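Local coordinates for protein beta-lactamase II (Erythrobacter litoralis, PDB 6V72) that probably hydrolyses beta-lactam antibiotics to substituted beta-amino acids as a zinc-dependent class B metallo-beta-lactamase, at residues 76-81 against 106-111; 220-225 against 232-237. All coordinates share one frame; numbering follows the deposited sequence. Where two conformers were deposited one is given.

How the contacts relate
After helix 10-14 the chain builds the first strands of the nine-stranded sheet and then helix 71-84. Contact 1 closes a loop of 24 residues, in which strand 89-93 and a partly unmodelled loop through His96, a zinc-binding residue although no zinc is bound to this chain here, lead to helix 105-110; the two helices are thereby joined beside that sheet. Contact 2, far downstream, closes a loop of six residues, including zinc-binding His226, tying edge strand 221-223 of the four-stranded sheet to the C-terminal helix 233-243. The loops follow in series, neither nested nor crossed. The centres of contacts 1 and 2 are about 28 Å apart, on opposite sides of the chain's centre.

Contact 1. Residues 76-81 against 106-111; sequences QIVAWA and AALHGA
Val78 divides its two methyl groups between Leu108 and Ala111, and these apolar touches make up the contact, with no hydrogen bond between the helices. CG2 of Val78 meets Leu108 CD2 at 4.1 Å, the two side chains crossing obliquely. The other branch, CG1, lies 4.2 Å from Ala111 CB. With CG1 anti to the backbone N (chi1 172°), CG2 falls beside that N, and one branch meets Leu108 in the last turn while the other meets the residue just after the helix. Leu108 points its CB past the partner helix, and it is the CD2 branch that reaches back to Val78.

The backbone is nearest where Val78 CA and Ala111 CA stand 8.0 Å apart. Ala111 is the first residue to leave helical geometry; its N still bonds to Ala107 O at 3.1 Å, and its CB points toward helix 71-84.

Around this pair, Ile113 in the following loop also touches Val78, while Leu108 also touches Leu64 of strand 61-65 and Ala92 of strand 89-93. Helices 71-84 and 105-110 thus pack side by side on the nine-stranded sheet of the metallo-beta-lactamase αββα sandwich, with the calcium ligand Glu75 one turn before Val78.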
ATOM      1  N   GLN A  76     -24.830   5.709  15.729  1.00 14.16           N
ATOM      2  CA  GLN A  76     -25.322   7.030  15.347  1.00 14.42           C
ATOM      3  C   GLN A  76     -25.990   7.007  13.981  1.00 15.02           C
ATOM      4  O   GLN A  76     -26.988   7.700  13.774  1.00 16.91           O
ATOM      5  CB  GLN A  76     -24.190   8.055  15.395  1.00 15.33           C
ATOM      6  CG  GLN A  76     -23.774   8.319  16.834  1.00 19.03           C
ATOM      7  CD  GLN A  76     -22.648   9.315  16.987  1.00 24.24           C
ATOM      8  OE1 GLN A  76     -21.854   9.524  16.077  1.00 23.89           O
ATOM      9  NE2 GLN A  76     -22.574   9.939  18.172  1.00 28.79           N
ATOM     10  N   ILE A  77     -25.469   6.212  13.031  1.00 13.72           N
ATOM     11  CA  ILE A  77     -26.142   6.095  11.738  1.00 13.37           C
ATOM     12  C   ILE A  77     -27.533   5.512  11.920  1.00 13.32           C
ATOM     13  O   ILE A  77     -28.513   6.002  11.346  1.00 15.27           O
ATOM     14  CB  ILE A  77     -25.309   5.242  10.762  1.00 13.13           C
ATOM     15  CG1 ILE A  77     -23.951   5.872  10.506  1.00 14.86           C
ATOM     16  CG2 ILE A  77     -26.038   5.095   9.434  1.00 14.37           C
ATOM     17  CD1 ILE A  77     -22.978   4.919   9.791  1.00 16.41           C
ATOM     18  N   VAL A  78     -27.638   4.453  12.732  1.00 14.17           N
ATOM     19  CA  VAL A  78     -28.928   3.820  12.977  1.00 15.78           C
ATOM     20  C   VAL A  78     -29.888   4.811  13.622  1.00 13.89           C
ATOM     21  O   VAL A  78     -31.078   4.866  13.283  1.00 15.69           O
ATOM     22  CB  VAL A  78     -28.721   2.552  13.834  1.00 15.02           C
ATOM     23  CG1 VAL A  78     -30.060   1.963  14.277  1.00 17.91           C
ATOM     24  CG2 VAL A  78     -27.920   1.503  13.029  1.00 16.85           C
ATOM     25  N   ALA A  79     -29.381   5.620  14.556  1.00 14.84           N
ATOM     26  CA  ALA A  79     -30.233   6.602  15.224  1.00 14.96           C
ATOM     27  C   ALA A  79     -30.661   7.710  14.273  1.00 17.40           C
ATOM     28  O   ALA A  79     -31.781   8.209  14.368  1.00 19.69           O
ATOM     29  CB  ALA A  79     -29.512   7.189  16.439  1.00 17.61           C
ATOM     30  N   TRP A  80     -29.786   8.123  13.360  0.54 16.29           N
ATOM     31  CA  TRP A  80     -30.180   9.143  12.399  0.54 16.63           C
ATOM     32  C   TRP A  80     -31.325   8.648  11.521  0.54 17.14           C
ATOM     33  O   TRP A  80     -32.282   9.386  11.255  0.54 18.25           O
ATOM     34  CB  TRP A  80     -28.975   9.544  11.552  0.54 18.13           C
ATOM     35  CG  TRP A  80     -29.119  10.873  10.858  0.54 18.52           C
ATOM     36  CD1 TRP A  80     -29.159  12.111  11.436  0.54 18.79           C
ATOM     37  CD2 TRP A  80     -29.230  11.084   9.448  0.54 17.94           C
ATOM     38  NE1 TRP A  80     -29.287  13.078  10.468  0.54 18.08           N
ATOM     39  CE2 TRP A  80     -29.331  12.476   9.239  0.54 18.18           C
ATOM     40  CE3 TRP A  80     -29.244  10.229   8.339  0.54 17.98           C
ATOM     41  CZ2 TRP A  80     -29.449  13.035   7.969  0.54 17.92           C
ATOM     42  CZ3 TRP A  80     -29.359  10.784   7.078  0.54 18.64           C
ATOM     43  CH2 TRP A  80     -29.456  12.173   6.902  0.54 21.03           C
ATOM     44  N   ALA A  81     -31.265   7.385  11.088  1.00 15.75           N
ATOM     45  CA  ALA A  81     -32.343   6.848  10.272  1.00 13.27           C
ATOM     46  C   ALA A  81     -33.641   6.775  11.057  1.00 15.11           C
ATOM     47  O   ALA A  81     -34.703   7.129  10.540  1.00 17.27           O
ATOM     48  CB  ALA A  81     -31.968   5.459   9.747  1.00 15.89           C
ATOM     49  N   ALA A 106     -21.655  -5.742  15.515  1.00 25.97           N
ATOM     50  CA  ALA A 106     -22.365  -5.945  16.776  1.00 25.60           C
ATOM     51  C   ALA A 106     -23.438  -4.889  16.983  1.00 22.82           C
ATOM     52  O   ALA A 106     -24.522  -5.183  17.516  1.00 24.66           O
ATOM     53  CB  ALA A 106     -21.373  -5.939  17.939  1.00 29.99           C
ATOM     54  N   ALA A 107     -23.151  -3.646  16.588  1.00 22.28           N
ATOM     55  CA  ALA A 107     -24.148  -2.587  16.709  1.00 18.57           C
ATOM     56  C   ALA A 107     -25.365  -2.893  15.848  1.00 17.55           C
ATOM     57  O   ALA A 107     -26.500  -2.689  16.275  1.00 19.25           O
ATOM     58  CB  ALA A 107     -23.542  -1.233  16.318  1.00 19.92           C
ATOM     59  N   LEU A 108     -25.151  -3.398  14.629  1.00 17.25           N
ATOM     60  CA  LEU A 108     -26.304  -3.710  13.797  1.00 15.34           C
ATOM     61  C   LEU A 108     -27.134  -4.830  14.408  1.00 19.76           C
ATOM     62  O   LEU A 108     -28.369  -4.779  14.396  1.00 20.28           O
ATOM     63  CB  LEU A 108     -25.841  -4.088  12.391  1.00 15.26           C
ATOM     64  CG  LEU A 108     -25.052  -3.019  11.655  1.00 14.38           C
ATOM     65  CD1 LEU A 108     -24.717  -3.533  10.262  1.00 17.31           C
ATOM     66  CD2 LEU A 108     -25.866  -1.723  11.592  1.00 17.14           C
ATOM     67  N   HIS A 109     -26.479  -5.848  14.946  1.00 19.09           N
ATOM     68  CA  HIS A 109     -27.248  -6.941  15.522  1.00 20.91           C
ATOM     69  C   HIS A 109     -27.944  -6.528  16.806  1.00 22.94           C
ATOM     70  O   HIS A 109     -29.069  -6.969  17.063  1.00 25.20           O
ATOM     71  CB  HIS A 109     -26.340  -8.128  15.742  1.00 22.88           C
ATOM     72  CG  HIS A 109     -25.888  -8.739  14.457  1.00 19.12           C
ATOM     73  ND1 HIS A 109     -24.848  -9.630  14.385  1.00 23.06           N
ATOM     74  CD2 HIS A 109     -26.338  -8.572  13.187  1.00 21.80           C
ATOM     75  CE1 HIS A 109     -24.691 -10.021  13.136  1.00 22.94           C
ATOM     76  NE2 HIS A 109     -25.579  -9.389  12.384  1.00 21.74           N
ATOM     77  N   GLY A 110     -27.314  -5.657  17.595  1.00 23.10           N
ATOM     78  CA  GLY A 110     -28.001  -5.124  18.756  1.00 23.43           C
ATOM     79  C   GLY A 110     -29.267  -4.377  18.387  1.00 24.33           C
ATOM     80  O   GLY A 110     -30.211  -4.319  19.179  1.00 26.67           O
ATOM     81  N   ALA A 111     -29.303  -3.793  17.189  1.00 23.45           N
ATOM     82  CA  ALA A 111     -30.472  -3.098  16.675  1.00 24.52           C
ATOM     83  C   ALA A 111     -31.402  -4.008  15.876  1.00 25.03           C
ATOM     84  O   ALA A 111     -32.322  -3.504  15.220  1.00 26.32           O
ATOM     85  CB  ALA A 111     -30.044  -1.911  15.805  1.00 26.65           C
TER

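Contact 2. Residues 220-225 against 232-237; sequences RTIAMS and RKAIER
Arg220 and Arg232 bring the backbones nearest, their CA atoms 6.0 Å apart, and from there the two segments diverge until Met224 CA and Ala234 CA are separated by 9.0 Å. No hydrogen bond crosses the gap; it is filled by side chains, chiefly that of Ile222.

Ile222 uses three of its carbons. CG1 rests 4.0 Å from Arg232 CA, against the backbone of that residue. CD1 meets Ile235 CD1 at 3.9 Å, the two isoleucines crossing at about a right angle, and CG2 makes a looser touch with Ala234 CB. Two residues on, Met224, a selenomethionine, starts with CG wedged between its backbone N and carbonyl carbon (chi1 69°). Further bends along the chain bring its CE to 3.9 Å from Ala234 CB, so the small alanine is shared between Ile222 and Met224.

Ile235 also lays its CD1 over the centre of one face of the Arg232 guanidinium, 3.7 Å above the plane. That group is fixed by bonds from NH2 to the carbonyl oxygens of Phe216 and Ala219, with a weak one from NH1 to Ala213 O. The positive charge thus sits at the C-terminal end of helix 205-215, where the helix dipole would probably favour it.

Met224 lies about 6 Å, side chain to side chain, from the zinc-binding His226. Strand 221-223 runs parallel to strand 179-181 at the edge of the four-stranded sheet, where Ile222 also touches Ala180. Ile235 packs on Val209, Phe212 and Ala213, so that helix 233-243 packs against both the edge strand and helix 205-215.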
ATOM      1  N   ARG A 220     -22.564   7.719 -13.729  1.00 21.60           N
ATOM      2  CA  ARG A 220     -21.549   8.763 -13.744  1.00 22.01           C
ATOM      3  C   ARG A 220     -21.149   9.218 -12.350  1.00 20.79           C
ATOM      4  O   ARG A 220     -20.220  10.013 -12.219  1.00 22.80           O
ATOM      5  CB  ARG A 220     -22.027   9.966 -14.566  1.00 30.16           C
ATOM      6  CG  ARG A 220     -22.075   9.676 -16.051  1.00 35.86           C
ATOM      7  CD  ARG A 220     -22.401  10.923 -16.875  1.00 42.03           C
ATOM      8  NE  ARG A 220     -21.234  11.768 -17.136  1.00 48.70           N
ATOM      9  CZ  ARG A 220     -20.343  11.548 -18.107  1.00 52.60           C
ATOM     10  NH1 ARG A 220     -19.322  12.384 -18.269  1.00 53.01           N
ATOM     11  NH2 ARG A 220     -20.467  10.498 -18.917  1.00 53.90           N
ATOM     12  N   THR A 221     -21.808   8.740 -11.305  1.00 20.19           N
ATOM     13  CA  THR A 221     -21.389   9.033  -9.943  1.00 18.04           C
ATOM     14  C   THR A 221     -20.816   7.745  -9.365  1.00 15.92           C
ATOM     15  O   THR A 221     -21.551   6.773  -9.163  1.00 16.33           O
ATOM     16  CB  THR A 221     -22.548   9.547  -9.093  1.00 21.30           C
ATOM     17  OG1 THR A 221     -22.993  10.809  -9.609  1.00 26.17           O
ATOM     18  CG2 THR A 221     -22.112   9.739  -7.660  1.00 24.43           C
ATOM     19  N   ILE A 222     -19.511   7.733  -9.124  1.00 14.95           N
ATOM     20  CA  ILE A 222     -18.831   6.586  -8.545  1.00 14.06           C
ATOM     21  C   ILE A 222     -18.436   6.935  -7.117  1.00 14.25           C
ATOM     22  O   ILE A 222     -17.707   7.902  -6.878  1.00 16.76           O
ATOM     23  CB  ILE A 222     -17.608   6.163  -9.370  1.00 14.96           C
ATOM     24  CG1 ILE A 222     -18.007   5.937 -10.829  1.00 16.97           C
ATOM     25  CG2 ILE A 222     -16.956   4.903  -8.736  1.00 17.39           C
ATOM     26  CD1 ILE A 222     -19.114   4.900 -11.023  1.00 16.90           C
ATOM     27  N   ALA A 223     -18.936   6.157  -6.170  1.00 14.83           N
ATOM     28  CA  ALA A 223     -18.654   6.303  -4.755  1.00 14.92           C
ATOM     29  C   ALA A 223     -17.784   5.139  -4.304  1.00 14.91           C
ATOM     30  O   ALA A 223     -17.784   4.081  -4.932  1.00 14.55           O
ATOM     31  CB  ALA A 223     -19.960   6.313  -3.971  1.00 17.66           C
HETATM   32  N   MSE A 224     -17.036   5.344  -3.219  1.00 14.65           N
HETATM   33  CA  MSE A 224     -16.106   4.313  -2.751  1.00 13.67           C
HETATM   34  C   MSE A 224     -15.787   4.469  -1.277  1.00 13.29           C
HETATM   35  O   MSE A 224     -16.190   5.461  -0.669  1.00 14.04           O
HETATM   36  CB  MSE A 224     -14.821   4.322  -3.591  1.00 17.74           C
HETATM   37  CG  MSE A 224     -13.943   5.555  -3.375  1.00 18.34           C
HETATM   38 SE   MSE A 224     -13.062   6.090  -5.031  0.71 21.33          SE
HETATM   39  CE  MSE A 224     -14.572   7.104  -5.771  0.95 22.22           C
ATOM     40  N   SER A 225     -15.071   3.493  -0.696  1.00 16.81           N
ATOM     41  CA  SER A 225     -14.975   3.426   0.764  1.00 15.12           C
ATOM     42  C   SER A 225     -14.099   4.518   1.356  1.00 14.39           C
ATOM     43  O   SER A 225     -14.389   4.996   2.454  1.00 15.73           O
ATOM     44  CB  SER A 225     -14.461   2.062   1.215  1.00 16.20           C
ATOM     45  OG  SER A 225     -15.457   1.064   1.014  1.00 17.32           O
ATOM     46  N   ARG A 232     -16.267   8.568 -13.442  1.00 17.98           N
ATOM     47  CA  ARG A 232     -15.712   7.271 -13.808  1.00 17.77           C
ATOM     48  C   ARG A 232     -14.193   7.275 -13.924  1.00 17.52           C
ATOM     49  O   ARG A 232     -13.605   6.202 -14.092  1.00 17.62           O
ATOM     50  CB  ARG A 232     -16.360   6.769 -15.098  1.00 17.44           C
ATOM     51  CG  ARG A 232     -17.850   6.514 -14.942  1.00 17.96           C
ATOM     52  CD  ARG A 232     -18.458   5.812 -16.137  1.00 17.89           C
ATOM     53  NE  ARG A 232     -18.111   4.400 -16.305  1.00 18.18           N
ATOM     54  CZ  ARG A 232     -18.823   3.394 -15.812  1.00 19.41           C
ATOM     55  NH1 ARG A 232     -18.463   2.133 -16.061  1.00 18.00           N
ATOM     56  NH2 ARG A 232     -19.890   3.645 -15.056  1.00 19.94           N
ATOM     57  N   LYS A 233     -13.536   8.436 -13.828  1.00 18.35           N
ATOM     58  CA  LYS A 233     -12.078   8.431 -13.745  1.00 17.53           C
ATOM     59  C   LYS A 233     -11.575   7.562 -12.598  1.00 15.78           C
ATOM     60  O   LYS A 233     -10.487   6.988 -12.694  1.00 17.05           O
ATOM     61  CB  LYS A 233     -11.535   9.854 -13.600  1.00 20.48           C
ATOM     62  CG  LYS A 233     -10.022   9.919 -13.857  1.00 28.08           C
ATOM     63  CD  LYS A 233      -9.408  11.255 -13.487  1.00 36.33           C
ATOM     64  CE  LYS A 233      -8.069  11.441 -14.190  1.00 40.94           C
ATOM     65  NZ  LYS A 233      -7.511  12.803 -13.972  1.00 45.37           N
ATOM     66  N   ALA A 234     -12.350   7.426 -11.512  1.00 16.65           N
ATOM     67  CA  ALA A 234     -11.938   6.538 -10.430  1.00 15.69           C
ATOM     68  C   ALA A 234     -11.816   5.101 -10.916  1.00 14.80           C
ATOM     69  O   ALA A 234     -10.885   4.384 -10.527  1.00 14.55           O
ATOM     70  CB  ALA A 234     -12.944   6.611  -9.269  1.00 15.70           C
ATOM     71  N   ILE A 235     -12.742   4.666 -11.779  1.00 13.96           N
ATOM     72  CA  ILE A 235     -12.642   3.326 -12.356  1.00 14.02           C
ATOM     73  C   ILE A 235     -11.431   3.235 -13.269  1.00 12.80           C
ATOM     74  O   ILE A 235     -10.674   2.256 -13.232  1.00 14.33           O
ATOM     75  CB  ILE A 235     -13.927   2.972 -13.122  1.00 13.67           C
ATOM     76  CG1 ILE A 235     -15.143   2.983 -12.198  1.00 15.81           C
ATOM     77  CG2 ILE A 235     -13.790   1.627 -13.797  1.00 18.26           C
ATOM     78  CD1 ILE A 235     -16.454   2.756 -12.972  1.00 18.62           C
ATOM     79  N   GLU A 236     -11.245   4.249 -14.121  1.00 13.91           N
ATOM     80  CA  GLU A 236     -10.145   4.238 -15.084  1.00 17.25           C
ATOM     81  C   GLU A 236      -8.797   4.161 -14.382  1.00 16.49           C
ATOM     82  O   GLU A 236      -7.921   3.379 -14.781  1.00 16.00           O
ATOM     83  CB  GLU A 236     -10.212   5.483 -15.965  1.00 20.39           C
ATOM     84  CG  GLU A 236      -9.059   5.602 -16.954  1.00 25.95           C
ATOM     85  CD  GLU A 236      -8.985   6.970 -17.620  1.00 32.34           C
ATOM     86  OE1 GLU A 236      -9.957   7.357 -18.305  1.00 35.50           O
ATOM     87  OE2 GLU A 236      -7.953   7.664 -17.450  1.00 37.36           O
ATOM     88  N   ARG A 237      -8.607   4.979 -13.341  1.00 15.81           N
ATOM     89  CA  ARG A 237      -7.339   4.962 -12.632  1.00 13.58           C
ATOM     90  C   ARG A 237      -7.157   3.663 -11.873  1.00 13.22           C
ATOM     91  O   ARG A 237      -6.066   3.094 -11.890  1.00 14.04           O
ATOM     92  CB  ARG A 237      -7.227   6.158 -11.684  1.00 13.98           C
ATOM     93  CG  ARG A 237      -5.977   6.159 -10.819  1.00 16.36           C
ATOM     94  CD  ARG A 237      -4.681   6.207 -11.628  1.00 17.28           C
ATOM     95  NE  ARG A 237      -4.628   7.303 -12.589  1.00 20.27           N
ATOM     96  CZ  ARG A 237      -4.196   8.534 -12.304  1.00 22.20           C
ATOM     97  NH1 ARG A 237      -4.174   9.479 -13.252  1.00 24.86           N
ATOM     98  NH2 ARG A 237      -3.792   8.833 -11.067  1.00 23.10           N
TER